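Local coordinates for surface presentation of antigens protein SpaK (Salmonella typhimurium, PDB 2FM8) that acts as a class 1B type III secretion chaperone, storing effectors such as SipA, SopA, SopE and SopE2 in the bacterial cytoplasm in a secretion-competent state, at residues A[57-63]-A[93-98]; A[72-77]-A[128-133]; A[30-34]-A[43-47]. All coordinates share one frame; numbering follows the deposited sequence.

Interaction 1: A[57-63]-A[93-98]; sequences QLGADSM and EQNGEL
L98 meets the 57-63 segment with both backbone and side chain. Its O takes the N-H of L58 at 2.7 Å, almost straight on the C=O, and its N-H donates to S62 OG at 2.9 Å. Chi1 of 51° sets S62 OG between its own backbone N and carbonyl carbon, within reach of both L98 N and G59 O; it accepts from the first and donates to the second at 2.6 Å, on a lone pair in the carbonyl plane. G59 O also accepts from S62 N, which closes the type I turn from G59 to S62. E97, extended beyond CG, lays its carboxylate against G59: OE1 accepts G59 N at 2.9 Å, the donor standing 43° above the carboxylate plane. L58 and L98 lie side by side, pointing the same way, with CD1 of L58 3.8 Å from CD2 of L98. M63, bent at chi2 and chi3, crosses L98 at about a right angle and brings SD within 3.8 Å of L98 CD1. A water joins A60 O, M63 N and G96 O. Backbone bonds from Q94 N to E97 O and from E97 N to Q94 O close a two-residue beta hairpin with a type I' turn, docked on the loop that leads from strand 51-57 into helix 62-78 of the chaperone fold.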
loop_
_atom_site.group_PDB
_atom_site.type_symbol
_atom_site.label_atom_id
_atom_site.label_comp_id
_atom_site.label_asym_id
_atom_site.label_seq_id
_atom_site.Cartn_x
_atom_site.Cartn_y
_atom_site.Cartn_z
ATOM N N GLN A 57 0.736 7.828 -16.965
ATOM C CA GLN A 57 1.460 8.205 -15.746
ATOM C C GLN A 57 0.852 9.437 -15.119
ATOM O O GLN A 57 0.435 10.351 -15.824
ATOM C CB GLN A 57 2.928 8.453 -16.062
ATOM C CG GLN A 57 3.649 7.194 -16.453
ATOM C CD GLN A 57 5.069 7.469 -16.878
ATOM O OE1 GLN A 57 5.581 8.577 -16.672
ATOM N NE2 GLN A 57 5.733 6.459 -17.451
ATOM N N LEU A 58 0.792 9.475 -13.790
ATOM C CA LEU A 58 0.013 10.490 -13.123
ATOM C C LEU A 58 0.819 11.643 -12.535
ATOM O O LEU A 58 0.243 12.506 -11.889
ATOM C CB LEU A 58 -0.876 9.865 -12.056
ATOM C CG LEU A 58 -1.962 8.925 -12.568
ATOM C CD1 LEU A 58 -2.602 8.200 -11.400
ATOM C CD2 LEU A 58 -3.007 9.669 -13.392
ATOM N N GLY A 59 2.117 11.722 -12.806
ATOM C CA GLY A 59 2.890 12.896 -12.370
ATOM C C GLY A 59 4.060 12.573 -11.454
ATOM O O GLY A 59 4.056 11.556 -10.743
ATOM N N ALA A 60 5.068 13.444 -11.499
ATOM C CA ALA A 60 6.342 13.250 -10.781
ATOM C C ALA A 60 6.164 13.030 -9.278
ATOM O O ALA A 60 6.931 12.294 -8.667
ATOM C CB ALA A 60 7.265 14.460 -11.016
ATOM N N ASP A 61 5.178 13.681 -8.680
ATOM C CA ASP A 61 4.953 13.545 -7.227
ATOM C C ASP A 61 3.793 12.623 -6.831
ATOM O O ASP A 61 3.439 12.570 -5.658
ATOM C CB ASP A 61 4.692 14.920 -6.616
ATOM C CG ASP A 61 5.939 15.811 -6.616
ATOM O OD1 ASP A 61 7.093 15.277 -6.564
ATOM O OD2 ASP A 61 5.748 17.046 -6.635
ATOM N N SER A 62 3.226 11.906 -7.798
ATOM C CA SER A 62 2.021 11.102 -7.555
ATOM C C SER A 62 2.226 10.033 -6.458
ATOM O O SER A 62 1.330 9.825 -5.642
ATOM C CB SER A 62 1.496 10.458 -8.861
ATOM O OG SER A 62 2.517 9.766 -9.564
ATOM N N MET A 63 3.382 9.384 -6.412
ATOM C CA MET A 63 3.582 8.313 -5.413
ATOM C C MET A 63 3.620 8.882 -3.985
ATOM O O MET A 63 3.078 8.304 -3.067
ATOM C CB MET A 63 4.826 7.489 -5.708
ATOM C CG MET A 63 4.719 6.626 -6.981
ATOM S SD MET A 63 3.472 5.316 -6.947
ATOM C CE MET A 63 4.053 4.233 -5.644
ATOM N N GLU A 93 3.000 1.462 -11.536
ATOM C CA GLU A 93 4.023 2.462 -11.350
ATOM C C GLU A 93 5.067 2.388 -12.483
ATOM O O GLU A 93 5.638 1.354 -12.728
ATOM C CB GLU A 93 4.712 2.280 -9.992
ATOM C CG GLU A 93 5.712 3.417 -9.745
ATOM C CD GLU A 93 6.504 3.312 -8.492
ATOM O OE1 GLU A 93 6.396 2.294 -7.792
ATOM O OE2 GLU A 93 7.255 4.269 -8.216
ATOM N N GLN A 94 5.305 3.501 -13.154
ATOM C CA GLN A 94 6.239 3.556 -14.258
ATOM C C GLN A 94 7.057 4.812 -14.096
ATOM O O GLN A 94 6.512 5.876 -13.821
ATOM C CB GLN A 94 5.518 3.618 -15.619
ATOM C CG GLN A 94 5.135 2.287 -16.197
ATOM C CD GLN A 94 6.331 1.548 -16.742
ATOM O OE1 GLN A 94 6.972 1.986 -17.710
ATOM N NE2 GLN A 94 6.658 0.432 -16.111
ATOM N N ASN A 95 8.365 4.670 -14.300
ATOM C CA ASN A 95 9.315 5.747 -14.129
ATOM C C ASN A 95 9.145 6.531 -12.825
ATOM O O ASN A 95 9.234 7.765 -12.815
ATOM C CB ASN A 95 9.246 6.655 -15.337
ATOM C CG ASN A 95 9.516 5.906 -16.620
ATOM O OD1 ASN A 95 10.449 5.077 -16.695
ATOM N ND2 ASN A 95 8.684 6.164 -17.637
ATOM N N GLY A 96 8.924 5.793 -11.731
ATOM C CA GLY A 96 8.717 6.401 -10.400
ATOM C C GLY A 96 7.408 7.161 -10.247
ATOM O O GLY A 96 7.247 7.962 -9.333
ATOM N N GLU A 97 6.456 6.911 -11.148
ATOM C CA GLU A 97 5.183 7.613 -11.142
ATOM C C GLU A 97 4.033 6.625 -11.071
ATOM O O GLU A 97 4.097 5.571 -11.678
ATOM C CB GLU A 97 5.049 8.461 -12.397
ATOM C CG GLU A 97 6.192 9.447 -12.616
ATOM C CD GLU A 97 5.828 10.629 -13.563
ATOM O OE1 GLU A 97 4.634 10.785 -13.981
ATOM O OE2 GLU A 97 6.761 11.417 -13.836
ATOM N N LEU A 98 2.989 6.960 -10.313
ATOM C CA LEU A 98 1.794 6.158 -10.318
ATOM C C LEU A 98 1.155 6.136 -11.716
ATOM O O LEU A 98 1.062 7.178 -12.391
ATOM C CB LEU A 98 0.788 6.696 -9.320
ATOM C CG LEU A 98 -0.410 5.784 -9.041
ATOM C CD1 LEU A 98 0.011 4.518 -8.303
ATOM C CD2 LEU A 98 -1.389 6.590 -8.177
HETATM O O HOH W 1 5.864 9.727 -7.938
#

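Interaction 2: A[72-77]-A[128-133]; sequences EILMTI and VFSRSL
The F129 ring has I77 CG1 at its edge, in plane, while three methyl groups reach it obliquely: I73 CD1, T76 CG2 and I77 CD1. The closest is I77 CD1, 3.4 Å from F129 CZ, and the I77 side chain crosses the phenylalanine at about a right angle. T76 runs past F129 in the opposite direction, its CG2 3.6 Å from F129 CE2. Chi1 of -83°, with CG anti to the carbonyl carbon, brings the ring up to the I73, T76 and I77 side chains. I73 CD1 approaches F129 CD1 at 3.7 Å and also touches S132 CB and L133 CG, so one methyl touches F129, S132 and L133 at once. The axes of 72-77 and 128-132 run antiparallel (169°), 10.5 Å apart at closest approach, and these side chains meet between them. L100 and L89 also touch F129, placing the ring beside strand 97-103 and the loop before strand 90-94.

On the polar side, E72 reaches S132 with an extended chain, CG anti to the backbone N. S132 OG donates to E72 OE2 at 2.5 Å, arriving on the anti side of the carboxylate and 21° out of its plane. A water links S132 OG to T76 OG1, which itself donates to E72 O at 2.7 Å. T76 N and T76 OG1 reach that carbonyl from opposite faces of its plane. Carbon contacts thus account for the buried side, while at exposed E72 the helices are tied by hydrogen bonds: S132 OG, in a buried residue, is satisfied twice, donating to E72 OE2 and accepting from the water.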
loop_
_atom_site.group_PDB
_atom_site.type_symbol
_atom_site.label_atom_id
_atom_site.label_comp_id
_atom_site.label_asym_id
_atom_site.label_seq_id
_atom_site.Cartn_x
_atom_site.Cartn_y
_atom_site.Cartn_z
ATOM N N GLU A 72 -9.124 7.973 -0.854
ATOM C CA GLU A 72 -9.875 8.609 -1.931
ATOM C C GLU A 72 -9.614 7.907 -3.273
ATOM O O GLU A 72 -10.517 7.749 -4.102
ATOM C CB GLU A 72 -9.524 10.108 -1.985
ATOM C CG GLU A 72 -10.081 10.837 -3.208
ATOM C CD GLU A 72 -9.805 12.353 -3.157
ATOM O OE1 GLU A 72 -9.637 12.884 -2.059
ATOM O OE2 GLU A 72 -9.749 12.994 -4.204
ATOM N N ILE A 73 -8.382 7.486 -3.485
ATOM C CA ILE A 73 -8.030 6.799 -4.716
ATOM C C ILE A 73 -8.703 5.438 -4.774
ATOM O O ILE A 73 -9.296 5.071 -5.788
ATOM C CB ILE A 73 -6.502 6.715 -4.866
ATOM C CG1 ILE A 73 -5.922 8.123 -5.149
ATOM C CG2 ILE A 73 -6.078 5.711 -5.940
ATOM C CD1 ILE A 73 -6.238 8.686 -6.542
ATOM N N LEU A 74 -8.651 4.703 -3.671
ATOM C CA LEU A 74 -9.328 3.412 -3.602
ATOM C C LEU A 74 -10.861 3.497 -3.817
ATOM O O LEU A 74 -11.430 2.668 -4.532
ATOM C CB LEU A 74 -8.983 2.718 -2.307
ATOM C CG LEU A 74 -8.277 1.368 -2.287
ATOM C CD1 LEU A 74 -7.454 1.014 -3.484
ATOM C CD2 LEU A 74 -7.478 1.251 -0.995
ATOM N N MET A 75 -11.519 4.482 -3.199
ATOM C CA MET A 75 -12.951 4.695 -3.427
ATOM C C MET A 75 -13.243 4.925 -4.880
ATOM O O MET A 75 -14.221 4.389 -5.422
ATOM C CB MET A 75 -13.463 5.944 -2.713
ATOM C CG MET A 75 -13.195 6.055 -1.245
ATOM S SD MET A 75 -14.743 6.058 -0.328
ATOM C CE MET A 75 -14.645 4.281 -0.474
ATOM N N THR A 76 -12.422 5.770 -5.506
ATOM C CA THR A 76 -12.545 6.024 -6.927
ATOM C C THR A 76 -12.408 4.720 -7.762
ATOM O O THR A 76 -13.213 4.450 -8.644
ATOM C CB THR A 76 -11.545 7.105 -7.401
ATOM O OG1 THR A 76 -11.559 8.230 -6.503
ATOM C CG2 THR A 76 -11.908 7.587 -8.790
ATOM N N ILE A 77 -11.370 3.943 -7.505
ATOM C CA ILE A 77 -11.186 2.637 -8.139
ATOM C C ILE A 77 -12.439 1.739 -7.950
ATOM O O ILE A 77 -12.983 1.155 -8.923
ATOM C CB ILE A 77 -9.893 1.931 -7.573
ATOM C CG1 ILE A 77 -8.603 2.598 -8.119
ATOM C CG2 ILE A 77 -9.837 0.468 -7.914
ATOM C CD1 ILE A 77 -8.399 2.442 -9.622
ATOM N N VAL A 128 -10.035 12.992 -13.013
ATOM C CA VAL A 128 -10.374 12.758 -11.621
ATOM C C VAL A 128 -9.204 12.214 -10.809
ATOM O O VAL A 128 -8.904 12.709 -9.715
ATOM C CB VAL A 128 -11.665 11.876 -11.580
ATOM C CG1 VAL A 128 -11.811 11.160 -10.345
ATOM C CG2 VAL A 128 -12.891 12.779 -11.860
ATOM N N PHE A 129 -8.543 11.179 -11.313
ATOM C CA PHE A 129 -7.401 10.611 -10.580
ATOM C C PHE A 129 -6.257 11.629 -10.476
ATOM O O PHE A 129 -5.685 11.793 -9.427
ATOM C CB PHE A 129 -6.884 9.332 -11.250
ATOM C CG PHE A 129 -7.643 8.085 -10.874
ATOM C CD1 PHE A 129 -7.187 7.267 -9.880
ATOM C CD2 PHE A 129 -8.786 7.721 -11.564
ATOM C CE1 PHE A 129 -7.885 6.102 -9.515
ATOM C CE2 PHE A 129 -9.492 6.574 -11.231
ATOM C CZ PHE A 129 -9.051 5.769 -10.199
ATOM N N SER A 130 -5.933 12.325 -11.565
ATOM C CA SER A 130 -4.825 13.287 -11.505
ATOM C C SER A 130 -5.110 14.426 -10.497
ATOM O O SER A 130 -4.229 14.825 -9.730
ATOM C CB SER A 130 -4.449 13.794 -12.921
ATOM O OG SER A 130 -5.406 14.689 -13.422
ATOM N N ARG A 131 -6.352 14.904 -10.453
ATOM C CA ARG A 131 -6.746 15.916 -9.472
ATOM C C ARG A 131 -6.751 15.390 -8.045
ATOM O O ARG A 131 -6.379 16.110 -7.118
ATOM C CB ARG A 131 -8.134 16.512 -9.839
ATOM C CG ARG A 131 -8.107 17.372 -11.088
ATOM C CD ARG A 131 -9.456 17.604 -11.673
ATOM N NE ARG A 131 -9.397 18.627 -12.713
ATOM C CZ ARG A 131 -10.404 19.412 -13.071
ATOM N NH1 ARG A 131 -11.605 19.307 -12.503
ATOM N NH2 ARG A 131 -10.200 20.356 -13.974
ATOM N N SER A 132 -7.167 14.145 -7.843
ATOM C CA SER A 132 -7.068 13.563 -6.507
ATOM C C SER A 132 -5.611 13.457 -6.023
ATOM O O SER A 132 -5.383 13.366 -4.814
ATOM C CB SER A 132 -7.696 12.162 -6.417
ATOM O OG SER A 132 -9.101 12.218 -6.523
ATOM N N LEU A 133 -4.655 13.419 -6.952
ATOM C CA LEU A 133 -3.220 13.308 -6.598
ATOM C C LEU A 133 -2.459 14.618 -6.689
ATOM O O LEU A 133 -1.233 14.647 -6.673
ATOM C CB LEU A 133 -2.548 12.262 -7.454
ATOM C CG LEU A 133 -3.006 10.852 -7.077
ATOM C CD1 LEU A 133 -2.743 9.925 -8.230
ATOM C CD2 LEU A 133 -2.357 10.321 -5.810
HETATM O O HOH W 2 -11.226 10.629 -7.411
#

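Interaction 3: A[30-34]-A[43-47]; sequences HSTIV and ICISV
I33 and I45 form an antiparallel hydrogen-bonded pair, with I33 N to I45 O at 3.0 Å and I45 N to I33 O at 2.8 Å, both donors in the acceptor's carbonyl plane. V34 and C44 make the adjoining non-hydrogen-bonded pair, their CA atoms 4.6 Å apart. The carbonyls also meet CA-H groups: C44 CA lies 3.3 Å from I33 O, and V34 CA the same distance from I43 O.

I33 and I45 project from one face, their CB atoms 4.3 Å apart, and both touch V10 of helix 6-17; I45 additionally touches F115 and L119 of helix 112-132. V34 and C44 occupy the other face, where V34 CG2 lies 4.2 Å from C44 SG, a loose apolar contact. These strands form the beta hairpin 32-37/43-48 of the chaperone's antiparallel sheet, in which strand 32-37 is outermost within this chain; C44 and S46 hydrogen-bond through their backbones to W55 and W53 of the next strand. At the outer strand, T32, I33 and V34 pair antiparallel with a strand of another protein's chain, which continues the sheet across the interface.

T32 divides its branches between two kinds of contact. Its CG2, anti to the backbone N (chi1 -57°, measured to OG1), lies against C44 CB, while OG1 is hydrogen-bonded to the backbone of that other protein's chain. S46 OG is 2.7 Å from a water that makes a weak bond to S31 O, bridging the strands where the ladder gives way to the loop before T32.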
loop_
_atom_site.group_PDB
_atom_site.type_symbol
_atom_site.label_atom_id
_atom_site.label_comp_id
_atom_site.label_asym_id
_atom_site.label_seq_id
_atom_site.Cartn_x
_atom_site.Cartn_y
_atom_site.Cartn_z
ATOM N N HIS A 30 3.098 0.144 -34.941
ATOM C CA HIS A 30 2.782 -0.808 -33.882
ATOM C C HIS A 30 3.680 -0.606 -32.658
ATOM O O HIS A 30 4.116 -1.566 -32.022
ATOM C CB HIS A 30 2.883 -2.250 -34.392
ATOM C CG HIS A 30 2.035 -2.523 -35.594
ATOM N ND1 HIS A 30 2.570 -2.745 -36.847
ATOM C CD2 HIS A 30 0.691 -2.591 -35.740
ATOM C CE1 HIS A 30 1.592 -2.941 -37.714
ATOM N NE2 HIS A 30 0.442 -2.858 -37.068
ATOM N N SER A 31 3.972 0.656 -32.352
ATOM C CA SER A 31 4.484 1.040 -31.040
ATOM C C SER A 31 3.294 1.629 -30.272
ATOM O O SER A 31 2.161 1.667 -30.755
ATOM C CB SER A 31 5.588 2.109 -31.138
ATOM O OG SER A 31 6.261 2.085 -32.370
ATOM N N THR A 32 3.579 2.152 -29.103
ATOM C CA THR A 32 2.591 2.861 -28.339
ATOM C C THR A 32 2.162 4.137 -29.051
ATOM O O THR A 32 3.000 4.897 -29.526
ATOM C CB THR A 32 3.169 3.148 -26.990
ATOM O OG1 THR A 32 3.540 1.891 -26.413
ATOM C CG2 THR A 32 2.181 3.852 -26.106
ATOM N N ILE A 33 0.846 4.317 -29.154
ATOM C CA ILE A 33 0.225 5.555 -29.607
ATOM C C ILE A 33 0.055 6.461 -28.388
ATOM O O ILE A 33 -0.351 6.002 -27.315
ATOM C CB ILE A 33 -1.136 5.279 -30.246
ATOM C CG1 ILE A 33 -0.951 4.439 -31.499
ATOM C CG2 ILE A 33 -1.859 6.570 -30.607
ATOM C CD1 ILE A 33 -2.218 3.924 -32.064
ATOM N N VAL A 34 0.399 7.732 -28.552
ATOM C CA VAL A 34 0.374 8.696 -27.468
ATOM C C VAL A 34 -0.534 9.867 -27.862
ATOM O O VAL A 34 -0.353 10.453 -28.934
ATOM C CB VAL A 34 1.784 9.207 -27.114
ATOM C CG1 VAL A 34 1.714 10.193 -25.946
ATOM C CG2 VAL A 34 2.684 8.049 -26.740
ATOM N N ILE A 43 -2.127 10.279 -22.679
ATOM C CA ILE A 43 -2.741 8.964 -22.736
ATOM C C ILE A 43 -1.987 8.073 -23.747
ATOM O O ILE A 43 -1.767 8.467 -24.912
ATOM C CB ILE A 43 -4.209 9.095 -23.104
ATOM C CG1 ILE A 43 -4.922 9.936 -22.041
ATOM C CG2 ILE A 43 -4.854 7.701 -23.330
ATOM C CD1 ILE A 43 -6.399 10.245 -22.337
ATOM N N CYS A 44 -1.574 6.894 -23.282
ATOM C CA CYS A 44 -0.904 5.902 -24.101
ATOM C C CYS A 44 -1.859 4.766 -24.405
ATOM O O CYS A 44 -2.640 4.338 -23.555
ATOM C CB CYS A 44 0.342 5.351 -23.423
ATOM S SG CYS A 44 1.557 6.604 -22.954
ATOM N N ILE A 45 -1.787 4.297 -25.646
ATOM C CA ILE A 45 -2.556 3.161 -26.096
ATOM C C ILE A 45 -1.608 2.122 -26.663
ATOM O O ILE A 45 -0.786 2.428 -27.533
ATOM C CB ILE A 45 -3.578 3.535 -27.158
ATOM C CG1 ILE A 45 -4.442 4.702 -26.656
ATOM C CG2 ILE A 45 -4.426 2.286 -27.499
ATOM C CD1 ILE A 45 -4.904 5.603 -27.683
ATOM N N SER A 46 -1.716 0.896 -26.174
ATOM C CA SER A 46 -0.881 -0.167 -26.705
ATOM C C SER A 46 -1.500 -1.545 -26.699
ATOM O O SER A 46 -2.333 -1.854 -25.858
ATOM C CB SER A 46 0.424 -0.246 -25.942
ATOM O OG SER A 46 1.359 -0.806 -26.839
ATOM N N VAL A 47 -1.056 -2.354 -27.668
ATOM C CA VAL A 47 -1.390 -3.774 -27.762
ATOM C C VAL A 47 -0.235 -4.608 -27.221
ATOM O O VAL A 47 0.917 -4.494 -27.655
ATOM C CB VAL A 47 -1.704 -4.192 -29.200
ATOM C CG1 VAL A 47 -2.111 -5.673 -29.266
ATOM C CG2 VAL A 47 -2.801 -3.302 -29.762
HETATM O O HOH W 3 1.353 -0.925 -29.581
#

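How the interactions relate
Interactions 1 and 2 share helix 62-78, one at its start and the other near its end, and they meet around L133: its CD1 packs 3.6 Å from both L58 CD1 and L98 CD2. Interaction 2 is largely buried and carbon-rich with a polar margin; interaction 1 is partly buried and joined by hydrogen bonds from the L98 backbone and the E97 carboxylate. Interaction 3 reaches the same sheet as interaction 1, but without touching it; their centres are about 18 Å apart. It is also buried, yet held mainly by regular backbone pairing. Interactions 2 and 3 lie on opposite sides of the chain's centre, the former between helices, the latter beside a bound chain of another protein.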